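Local coordinates for protein pyoverdine synthetase F (Pseudomonas aeruginosa PAO1, PDB 6CUL) that is an alpha/beta protein of the pyoverdine synthetase F type, with a mixed, mainly parallel central sheet and helices around it, at residues D61-L66 with P107-R112; A7-L12 with D146-I151; G123-E128 with L152-R157. All blocks are in the same frame, centred on the assembly; numbering follows the deposited sequence.

Interaction 1 of 3, residues D61-L66 with P107-R112; sequences DDDAEL and PSTYRR
This is a polar loop-to-loop contact in which D61 and D63 meet S108 and R112. The two loops follow the parallel strands 55-60 and 103-105. D61 is gripped twice by S108. The backbone S108 N bonds D61 O at 3.3 Å. The hydroxyl S108 OG gives a bond to D61 OD2 at 2.7 Å, on the anti side of that oxygen. The other oxygen, D61 OD1, is bonded by S11 OG. S108 OG also accepts from R111 NE at 3.0 Å, so one serine links the aspartate and the arginine. The R111 chain bends at chi3 (-56°), and L66 CD1 lies over one face of its guanidinium, 3.6 Å from R111 NH1. D69 forms a salt bridge with R111 NH2. D63 OD2 makes a salt bridge with R112 NH2 at 2.9 Å. Their planes are 33° apart. D63 OD2 takes E65 N at 2.6 Å as well, from above the carboxylate plane, which makes an Asx turn. E65 CB lies over one face of the R112 guanidinium, toward its rim. R112 NE is buried here without a polar partner. T109, Y110 and R112 belong to the pocket of the bound n-(4-{[(2-amino-4-oxo-1,4-dihydroquinazolin-6-yl)methyl]amino}benzene-1-carbonyl)-d-glutamic acid. L66 stands just before helix 67-72. Helix 118-136 packs on the other loop through F127 and R130, R13 forms salt bridges with D61 and D62, and L12 N bonds D62 OD1.

Interaction 2 of 3, residues A7-L12 with D146-I151; sequences AYIWSL and DGLLVI
Backbone bonds from I9 and S11 to D146 and G147 form the first group. D146 N bonds I9 O at 3.0 Å. This carries the pairing of the parallel strands 6-9 and 142-145 one step further. S11 N then bonds G147 O at 3.0 Å. The touching parts run 38° apart. G147 has a positive phi.

The second group uses side-chain oxygens. S11 OG accepts from L149 N at 2.9 Å, in an almost straight bond of 175°. L149 CG also comes to 3.2 Å from S11 OG. D61 is the other partner of this hydroxyl, which therefore ties together the loops after strands 55-60 and 142-145. Y8 OH gives a bond to D146 OD2 at 3.0 Å, on the anti side and tilted from the carboxylate plane. The D146 carboxylate swings out anti to the backbone N (chi1 153°) and lies alongside W10. D146 OD2 sits at the edge of the indole, 3.3 Å from W10 CE3.

Apolar packing is the third group. I9 CG2 touches L148 CD2 at 3.6 Å.

Strand 6-9 is an inner strand of the sheet, between strands 55-60 and 142-145. Helix 36-46 packs on Y8 and D146 through V36. Strand 55-60 meets W10 through V58 and Y60, and L148 and V150 reach D61 in the loop after it.

Interaction 3 of 3, residues G123-E128 with L152-R157; sequences GKSDFE and LDELVR
E128 turns its CG anti to its carbonyl carbon (chi1 -52°) and then runs extended, which takes its carboxylate from helix 118-136 to the loop 152-157. In D153 the CG lies between the backbone N and the carbonyl carbon (chi1 69°), which puts OD1 beside E128 OE2.

The E128 carboxylate grips the backbone of the loop. E128 OE1 accepts from L155 N at 2.9 Å, from above the carboxylate plane. E128 OE2 accepts from E154 N at 3.2 Å, on the syn side. A weak bond joins E154 N to E128 OE1 as well, so both oxygens share this N-H. The side chain of E154 crosses that of E128 at about a right angle. E154 CB is 3.4 Å from E128 OE2.

The acidic groups are close. E128 OE2 and D153 OD1 are 2.7 Å apart, and the two carboxylates are nearly coplanar. These two acceptors are not hydrogen-bonded, and nearby K124 probably eases the like charges. K124 NZ lies by both, with long salt bridges of 3.8 Å to D153 OD1 and 3.6 Å to E128 OE2. Its stronger polar partner is I151 O. S125 OG gives a bond to E154 OE1 at 3.1 Å, using the syn lone pair. L155 CD1 packs on E128 O.

The E154-R157 segment is a type I beta turn. K124, E128 and D153 form a salt-bridge network, and the whole arrangement is a helix carboxylate receiving the backbone N-H groups at the start of a turn.

All three contacts are partly buried. Interaction 2 lies nearest the middle of the chain, its centre about 6 Å from the chain's centre. Interactions 1 and 3 are peripheral, with centres about 18 Å out on the same side. Interaction 2 joins the end of strand 6-9 to the loop after strand 142-145, through backbone and side-chain bonds in equal number. Interactions 1 and 3 rely more on carboxylates, with arginines in the first and a lysine in the third. The segments 146-151 and 152-157 are continuous, so interactions 2 and 3 hold successive parts of the same loop. V150 of interaction 2 packs on Y110 of interaction 1 and F127 of interaction 3.

Interaction 1 of 3, residues D61-L66 with P107-R112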
loop_
_atom_site.group_PDB
_atom_site.type_symbol
_atom_site.label_atom_id
_atom_site.label_comp_id
_atom_site.label_asym_id
_atom_site.label_seq_id
_atom_site.Cartn_x
_atom_site.Cartn_y
_atom_site.Cartn_z
ATOM N N ASP A 61 8.094 -6.920 4.193
ATOM C CA ASP A 61 9.304 -6.682 4.883
ATOM C C ASP A 61 9.391 -6.856 6.384
ATOM O O ASP A 61 10.421 -6.656 6.903
ATOM C CB ASP A 61 9.727 -5.271 4.603
ATOM C CG ASP A 61 9.098 -4.305 5.492
ATOM O OD1 ASP A 61 7.919 -4.252 5.587
ATOM O OD2 ASP A 61 9.790 -3.572 6.077
ATOM N N ASP A 62 8.349 -7.272 7.040
ATOM C CA ASP A 62 8.383 -7.323 8.469
ATOM C C ASP A 62 9.337 -8.331 9.047
ATOM O O ASP A 62 9.627 -9.291 8.422
ATOM C CB ASP A 62 7.005 -7.621 8.980
ATOM C CG ASP A 62 5.956 -6.872 8.284
ATOM O OD1 ASP A 62 5.715 -7.075 7.126
ATOM O OD2 ASP A 62 5.353 -6.078 8.918
ATOM N N ASP A 63 9.863 -8.097 10.219
ATOM C CA ASP A 63 10.679 -9.142 10.782
ATOM C C ASP A 63 10.238 -9.588 12.164
ATOM O O ASP A 63 10.082 -8.802 13.013
ATOM C CB ASP A 63 12.178 -8.816 10.753
ATOM C CG ASP A 63 13.004 -9.911 11.361
ATOM O OD1 ASP A 63 13.268 -10.970 10.786
ATOM O OD2 ASP A 63 13.234 -9.748 12.511
ATOM N N ALA A 64 10.090 -10.856 12.327
ATOM C CA ALA A 64 9.670 -11.416 13.562
ATOM C C ALA A 64 10.606 -11.115 14.737
ATOM O O ALA A 64 10.170 -11.064 15.827
ATOM C CB ALA A 64 9.420 -12.881 13.407
ATOM N N GLU A 65 11.848 -10.805 14.483
ATOM C CA GLU A 65 12.714 -10.452 15.547
ATOM C C GLU A 65 12.616 -9.008 15.972
ATOM O O GLU A 65 13.528 -8.572 16.580
ATOM C CB GLU A 65 14.124 -10.724 15.184
ATOM C CG GLU A 65 14.475 -12.153 15.068
ATOM C CD GLU A 65 14.687 -12.860 16.374
ATOM O OE1 GLU A 65 14.738 -12.205 17.409
ATOM O OE2 GLU A 65 14.804 -14.074 16.341
ATOM N N LEU A 66 11.626 -8.277 15.585
ATOM C CA LEU A 66 11.545 -6.933 16.036
ATOM C C LEU A 66 10.333 -6.949 16.907
ATOM O O LEU A 66 9.298 -7.238 16.435
ATOM C CB LEU A 66 11.409 -5.967 14.908
ATOM C CG LEU A 66 12.659 -5.233 14.518
ATOM C CD1 LEU A 66 12.261 -4.150 13.569
ATOM C CD2 LEU A 66 13.369 -4.631 15.658
ATOM N N PRO A 107 13.255 -9.235 4.816
ATOM C CA PRO A 107 13.174 -8.390 5.992
ATOM C C PRO A 107 14.124 -7.215 6.139
ATOM O O PRO A 107 15.261 -7.390 5.997
ATOM C CB PRO A 107 13.391 -9.377 7.124
ATOM C CG PRO A 107 13.210 -10.704 6.534
ATOM C CD PRO A 107 13.649 -10.593 5.148
ATOM N N SER A 108 13.584 -6.045 6.458
ATOM C CA SER A 108 14.332 -4.856 6.743
ATOM C C SER A 108 14.747 -4.853 8.177
ATOM O O SER A 108 14.376 -4.019 8.940
ATOM C CB SER A 108 13.548 -3.575 6.480
ATOM O OG SER A 108 12.288 -3.536 7.014
ATOM N N THR A 109 15.580 -5.840 8.454
ATOM C CA THR A 109 16.251 -6.128 9.710
ATOM C C THR A 109 17.153 -5.005 10.208
ATOM O O THR A 109 17.188 -4.737 11.345
ATOM C CB THR A 109 17.075 -7.334 9.534
ATOM O OG1 THR A 109 17.830 -7.210 8.337
ATOM C CG2 THR A 109 16.192 -8.432 9.449
ATOM N N TYR A 110 17.672 -4.230 9.290
ATOM C CA TYR A 110 18.476 -3.104 9.540
ATOM C C TYR A 110 17.784 -2.178 10.471
ATOM O O TYR A 110 18.444 -1.447 11.097
ATOM C CB TYR A 110 18.788 -2.375 8.225
ATOM C CG TYR A 110 17.677 -1.534 7.621
ATOM C CD1 TYR A 110 17.434 -0.276 8.087
ATOM C CD2 TYR A 110 16.918 -1.986 6.574
ATOM C CE1 TYR A 110 16.474 0.496 7.566
ATOM C CE2 TYR A 110 15.934 -1.219 6.025
ATOM C CZ TYR A 110 15.716 0.034 6.535
ATOM O OH TYR A 110 14.740 0.835 6.076
ATOM N N ARG A 111 16.488 -2.221 10.561
ATOM C CA ARG A 111 15.756 -1.423 11.496
ATOM C C ARG A 111 16.063 -1.753 12.983
ATOM O O ARG A 111 15.816 -0.948 13.782
ATOM C CB ARG A 111 14.275 -1.449 11.186
ATOM C CG ARG A 111 13.830 -0.658 9.992
ATOM C CD ARG A 111 12.370 -0.770 9.769
ATOM N NE ARG A 111 11.919 -2.127 9.632
ATOM C CZ ARG A 111 10.997 -2.721 10.339
ATOM N NH1 ARG A 111 10.376 -2.115 11.252
ATOM N NH2 ARG A 111 10.698 -3.936 10.074
ATOM N N ARG A 112 16.638 -2.900 13.279
ATOM C CA ARG A 112 17.030 -3.280 14.616
ATOM C C ARG A 112 18.050 -2.303 15.138
ATOM O O ARG A 112 18.002 -1.955 16.230
ATOM C CB ARG A 112 17.623 -4.681 14.617
ATOM C CG ARG A 112 16.706 -5.805 14.202
ATOM C CD ARG A 112 17.406 -7.114 13.943
ATOM N NE ARG A 112 16.666 -8.046 13.135
ATOM C CZ ARG A 112 16.855 -9.347 13.110
ATOM N NH1 ARG A 112 17.723 -9.903 13.856
ATOM N NH2 ARG A 112 16.151 -10.077 12.344
#

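Interaction 2 of 3, residues A7-L12 with D146-I151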
loop_
_atom_site.group_PDB
_atom_site.type_symbol
_atom_site.label_atom_id
_atom_site.label_comp_id
_atom_site.label_asym_id
_atom_site.label_seq_id
_atom_site.Cartn_x
_atom_site.Cartn_y
_atom_site.Cartn_z
ATOM N N ALA A 7 5.006 -8.130 -9.375
ATOM C CA ALA A 7 5.507 -8.361 -8.012
ATOM C C ALA A 7 4.875 -7.405 -7.039
ATOM O O ALA A 7 4.739 -6.279 -7.314
ATOM C CB ALA A 7 6.999 -8.254 -7.952
ATOM N N TYR A 8 4.460 -7.879 -5.919
ATOM C CA TYR A 8 3.793 -7.029 -4.984
ATOM C C TYR A 8 4.541 -6.895 -3.630
ATOM O O TYR A 8 5.113 -7.812 -3.164
ATOM C CB TYR A 8 2.374 -7.591 -4.837
ATOM C CG TYR A 8 1.360 -6.782 -4.095
ATOM C CD1 TYR A 8 1.402 -6.672 -2.747
ATOM C CD2 TYR A 8 0.339 -6.189 -4.748
ATOM C CE1 TYR A 8 0.481 -5.969 -2.067
ATOM C CE2 TYR A 8 -0.597 -5.486 -4.077
ATOM C CZ TYR A 8 -0.526 -5.373 -2.718
ATOM O OH TYR A 8 -1.467 -4.692 -2.036
ATOM N N ILE A 9 4.583 -5.706 -3.087
ATOM C CA ILE A 9 5.256 -5.466 -1.821
ATOM C C ILE A 9 4.450 -4.685 -0.782
ATOM O O ILE A 9 3.956 -3.656 -1.084
ATOM C CB ILE A 9 6.607 -4.709 -2.000
ATOM C CG1 ILE A 9 7.446 -5.300 -3.102
ATOM C CG2 ILE A 9 7.388 -4.702 -0.716
ATOM C CD1 ILE A 9 8.705 -4.555 -3.370
ATOM N N TRP A 10 4.350 -5.188 0.422
ATOM C CA TRP A 10 3.704 -4.486 1.471
ATOM C C TRP A 10 4.202 -4.843 2.902
ATOM O O TRP A 10 4.542 -5.934 3.189
ATOM C CB TRP A 10 2.234 -4.683 1.343
ATOM C CG TRP A 10 1.799 -6.035 1.616
ATOM C CD1 TRP A 10 2.543 -7.136 1.635
ATOM C CD2 TRP A 10 0.477 -6.446 1.885
ATOM N NE1 TRP A 10 1.798 -8.197 1.902
ATOM C CE2 TRP A 10 0.508 -7.803 2.057
ATOM C CE3 TRP A 10 -0.745 -5.795 1.942
ATOM C CZ2 TRP A 10 -0.578 -8.492 2.329
ATOM C CZ3 TRP A 10 -1.808 -6.493 2.198
ATOM C CH2 TRP A 10 -1.733 -7.814 2.390
ATOM N N SER A 11 4.208 -3.903 3.780
ATOM C CA SER A 11 4.610 -4.178 5.096
ATOM C C SER A 11 3.393 -4.737 5.766
ATOM O O SER A 11 2.496 -4.008 5.942
ATOM C CB SER A 11 4.940 -2.879 5.803
ATOM O OG SER A 11 6.128 -2.314 5.414
ATOM N N LEU A 12 3.406 -5.961 6.248
ATOM C CA LEU A 12 2.265 -6.528 6.909
ATOM C C LEU A 12 1.750 -5.691 8.081
ATOM O O LEU A 12 0.597 -5.636 8.290
ATOM C CB LEU A 12 2.603 -7.900 7.437
ATOM C CG LEU A 12 2.838 -9.010 6.449
ATOM C CD1 LEU A 12 3.145 -10.287 7.134
ATOM C CD2 LEU A 12 1.675 -9.219 5.521
ATOM N N ASP A 146 2.138 -1.433 -1.940
ATOM C CA ASP A 146 0.993 -1.003 -1.207
ATOM C C ASP A 146 1.409 -0.952 0.262
ATOM O O ASP A 146 1.461 -1.974 0.936
ATOM C CB ASP A 146 -0.112 -1.988 -1.298
ATOM C CG ASP A 146 -1.028 -1.933 -0.102
ATOM O OD1 ASP A 146 -1.378 -0.899 0.382
ATOM O OD2 ASP A 146 -1.396 -2.974 0.369
ATOM N N GLY A 147 1.602 0.203 0.824
ATOM C CA GLY A 147 2.005 0.261 2.212
ATOM C C GLY A 147 3.294 -0.392 2.650
ATOM O O GLY A 147 3.313 -1.045 3.641
ATOM N N LEU A 148 4.344 -0.264 1.869
ATOM C CA LEU A 148 5.638 -0.766 2.281
ATOM C C LEU A 148 6.281 0.420 2.997
ATOM O O LEU A 148 6.506 1.424 2.404
ATOM C CB LEU A 148 6.464 -1.206 1.105
ATOM C CG LEU A 148 7.957 -1.235 1.411
ATOM C CD1 LEU A 148 8.318 -2.224 2.479
ATOM C CD2 LEU A 148 8.774 -1.490 0.190
ATOM N N LEU A 149 6.594 0.256 4.270
ATOM C CA LEU A 149 7.076 1.297 5.145
ATOM C C LEU A 149 8.511 1.822 4.947
ATOM O O LEU A 149 8.844 2.853 5.423
ATOM C CB LEU A 149 6.805 0.900 6.601
ATOM C CG LEU A 149 5.454 0.374 7.049
ATOM C CD1 LEU A 149 5.341 0.174 8.514
ATOM C CD2 LEU A 149 4.384 1.293 6.619
ATOM N N VAL A 150 9.344 1.066 4.271
ATOM C CA VAL A 150 10.671 1.443 3.969
ATOM C C VAL A 150 10.586 2.395 2.801
ATOM O O VAL A 150 9.781 2.225 1.955
ATOM C CB VAL A 150 11.497 0.202 3.647
ATOM C CG1 VAL A 150 12.870 0.517 3.142
ATOM C CG2 VAL A 150 11.611 -0.674 4.847
ATOM N N ILE A 151 11.468 3.378 2.748
ATOM C CA ILE A 151 11.484 4.350 1.696
ATOM C C ILE A 151 12.525 3.951 0.757
ATOM O O ILE A 151 13.636 3.944 1.125
ATOM C CB ILE A 151 11.974 5.679 2.194
ATOM C CG1 ILE A 151 11.214 6.112 3.424
ATOM C CG2 ILE A 151 11.915 6.663 1.070
ATOM C CD1 ILE A 151 9.739 5.810 3.418
#

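Interaction 3 of 3, residues G123-E128 with L152-R157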
loop_
_atom_site.group_PDB
_atom_site.type_symbol
_atom_site.label_atom_id
_atom_site.label_comp_id
_atom_site.label_asym_id
_atom_site.label_seq_id
_atom_site.Cartn_x
_atom_site.Cartn_y
_atom_site.Cartn_z
ATOM N N GLY A 123 22.749 -1.757 6.367
ATOM C CA GLY A 123 21.662 -2.692 6.231
ATOM C C GLY A 123 20.558 -2.257 5.296
ATOM O O GLY A 123 20.090 -3.033 4.555
ATOM N N LYS A 124 20.160 -1.003 5.357
ATOM C CA LYS A 124 19.136 -0.535 4.477
ATOM C C LYS A 124 19.554 -0.732 3.042
ATOM O O LYS A 124 18.788 -1.226 2.281
ATOM C CB LYS A 124 18.862 0.929 4.714
ATOM C CG LYS A 124 17.618 1.477 4.063
ATOM C CD LYS A 124 17.318 2.881 4.555
ATOM C CE LYS A 124 16.079 3.514 4.021
ATOM N NZ LYS A 124 16.349 3.873 2.673
ATOM N N SER A 125 20.775 -0.393 2.700
ATOM C CA SER A 125 21.219 -0.616 1.369
ATOM C C SER A 125 21.174 -2.077 1.035
ATOM O O SER A 125 20.724 -2.395 -0.008
ATOM C CB SER A 125 22.635 -0.085 1.143
ATOM O OG SER A 125 23.203 -0.541 -0.061
ATOM N N ASP A 126 21.625 -2.959 1.885
ATOM C CA ASP A 126 21.572 -4.369 1.556
ATOM C C ASP A 126 20.145 -4.920 1.371
ATOM O O ASP A 126 19.956 -5.826 0.635
ATOM C CB ASP A 126 22.392 -5.171 2.561
ATOM C CG ASP A 126 22.637 -6.563 2.146
ATOM O OD1 ASP A 126 23.509 -6.804 1.375
ATOM O OD2 ASP A 126 21.994 -7.440 2.626
ATOM N N PHE A 127 19.192 -4.420 2.136
ATOM C CA PHE A 127 17.794 -4.759 2.004
ATOM C C PHE A 127 17.269 -4.306 0.660
ATOM O O PHE A 127 16.623 -5.048 -0.020
ATOM C CB PHE A 127 17.010 -4.107 3.085
ATOM C CG PHE A 127 15.586 -3.898 2.747
ATOM C CD1 PHE A 127 14.708 -4.931 2.743
ATOM C CD2 PHE A 127 15.114 -2.647 2.470
ATOM C CE1 PHE A 127 13.403 -4.737 2.478
ATOM C CE2 PHE A 127 13.795 -2.446 2.208
ATOM C CZ PHE A 127 12.942 -3.501 2.212
ATOM N N GLU A 128 17.566 -3.086 0.282
ATOM C CA GLU A 128 17.248 -2.662 -1.041
ATOM C C GLU A 128 18.019 -3.562 -2.000
ATOM O O GLU A 128 17.480 -3.949 -2.993
ATOM C CB GLU A 128 17.633 -1.228 -1.303
ATOM C CG GLU A 128 17.120 -0.249 -0.304
ATOM C CD GLU A 128 16.897 1.118 -0.873
ATOM O OE1 GLU A 128 16.214 1.209 -1.869
ATOM O OE2 GLU A 128 17.362 2.099 -0.330
ATOM N N LEU A 152 12.177 3.706 -0.473
ATOM C CA LEU A 152 13.182 3.261 -1.376
ATOM C C LEU A 152 13.926 4.390 -2.040
ATOM O O LEU A 152 13.377 5.088 -2.756
ATOM C CB LEU A 152 12.534 2.364 -2.412
ATOM C CG LEU A 152 12.090 0.999 -1.902
ATOM C CD1 LEU A 152 10.670 1.041 -1.432
ATOM C CD2 LEU A 152 12.276 -0.050 -2.939
ATOM N N ASP A 153 15.161 4.639 -1.690
ATOM C CA ASP A 153 15.948 5.647 -2.365
ATOM C C ASP A 153 16.972 5.057 -3.319
ATOM O O ASP A 153 17.324 5.739 -4.241
ATOM C CB ASP A 153 16.660 6.622 -1.404
ATOM C CG ASP A 153 17.747 5.978 -0.617
ATOM O OD1 ASP A 153 17.773 4.781 -0.693
ATOM O OD2 ASP A 153 18.533 6.591 0.080
ATOM N N GLU A 154 17.478 3.888 -3.020
ATOM C CA GLU A 154 18.446 3.233 -3.846
ATOM C C GLU A 154 17.907 2.344 -4.922
ATOM O O GLU A 154 18.480 2.277 -5.960
ATOM C CB GLU A 154 19.442 2.465 -3.014
ATOM C CG GLU A 154 20.426 3.358 -2.320
ATOM C CD GLU A 154 21.383 2.581 -1.486
ATOM O OE1 GLU A 154 21.527 1.390 -1.810
ATOM O OE2 GLU A 154 21.969 3.133 -0.566
ATOM N N LEU A 155 16.809 1.664 -4.659
ATOM C CA LEU A 155 16.189 0.840 -5.683
ATOM C C LEU A 155 15.694 1.651 -6.856
ATOM O O LEU A 155 15.609 1.143 -7.915
ATOM C CB LEU A 155 15.080 -0.065 -5.156
ATOM C CG LEU A 155 14.813 -1.349 -5.954
ATOM C CD1 LEU A 155 15.902 -2.357 -5.758
ATOM C CD2 LEU A 155 13.494 -2.001 -5.617
ATOM N N VAL A 156 15.403 2.898 -6.647
ATOM C CA VAL A 156 14.936 3.706 -7.729
ATOM C C VAL A 156 16.005 4.583 -8.376
ATOM O O VAL A 156 15.685 5.702 -8.693
ATOM C CB VAL A 156 13.785 4.563 -7.232
ATOM C CG1 VAL A 156 12.803 3.672 -6.564
ATOM C CG2 VAL A 156 14.204 5.629 -6.266
ATOM N N ARG A 157 17.221 4.024 -8.451
ATOM C CA ARG A 157 18.480 4.556 -9.010
ATOM C C ARG A 157 18.595 4.597 -10.528
ATOM O O ARG A 157 18.045 3.776 -11.224
ATOM C CB ARG A 157 19.687 3.720 -8.525
ATOM C CG ARG A 157 20.465 4.231 -7.318
ATOM C CD ARG A 157 21.585 3.317 -6.887
ATOM N NE ARG A 157 22.832 3.554 -7.576
ATOM C CZ ARG A 157 23.746 2.619 -7.805
ATOM N NH1 ARG A 157 24.852 2.910 -8.442
ATOM N NH2 ARG A 157 23.544 1.393 -7.404
#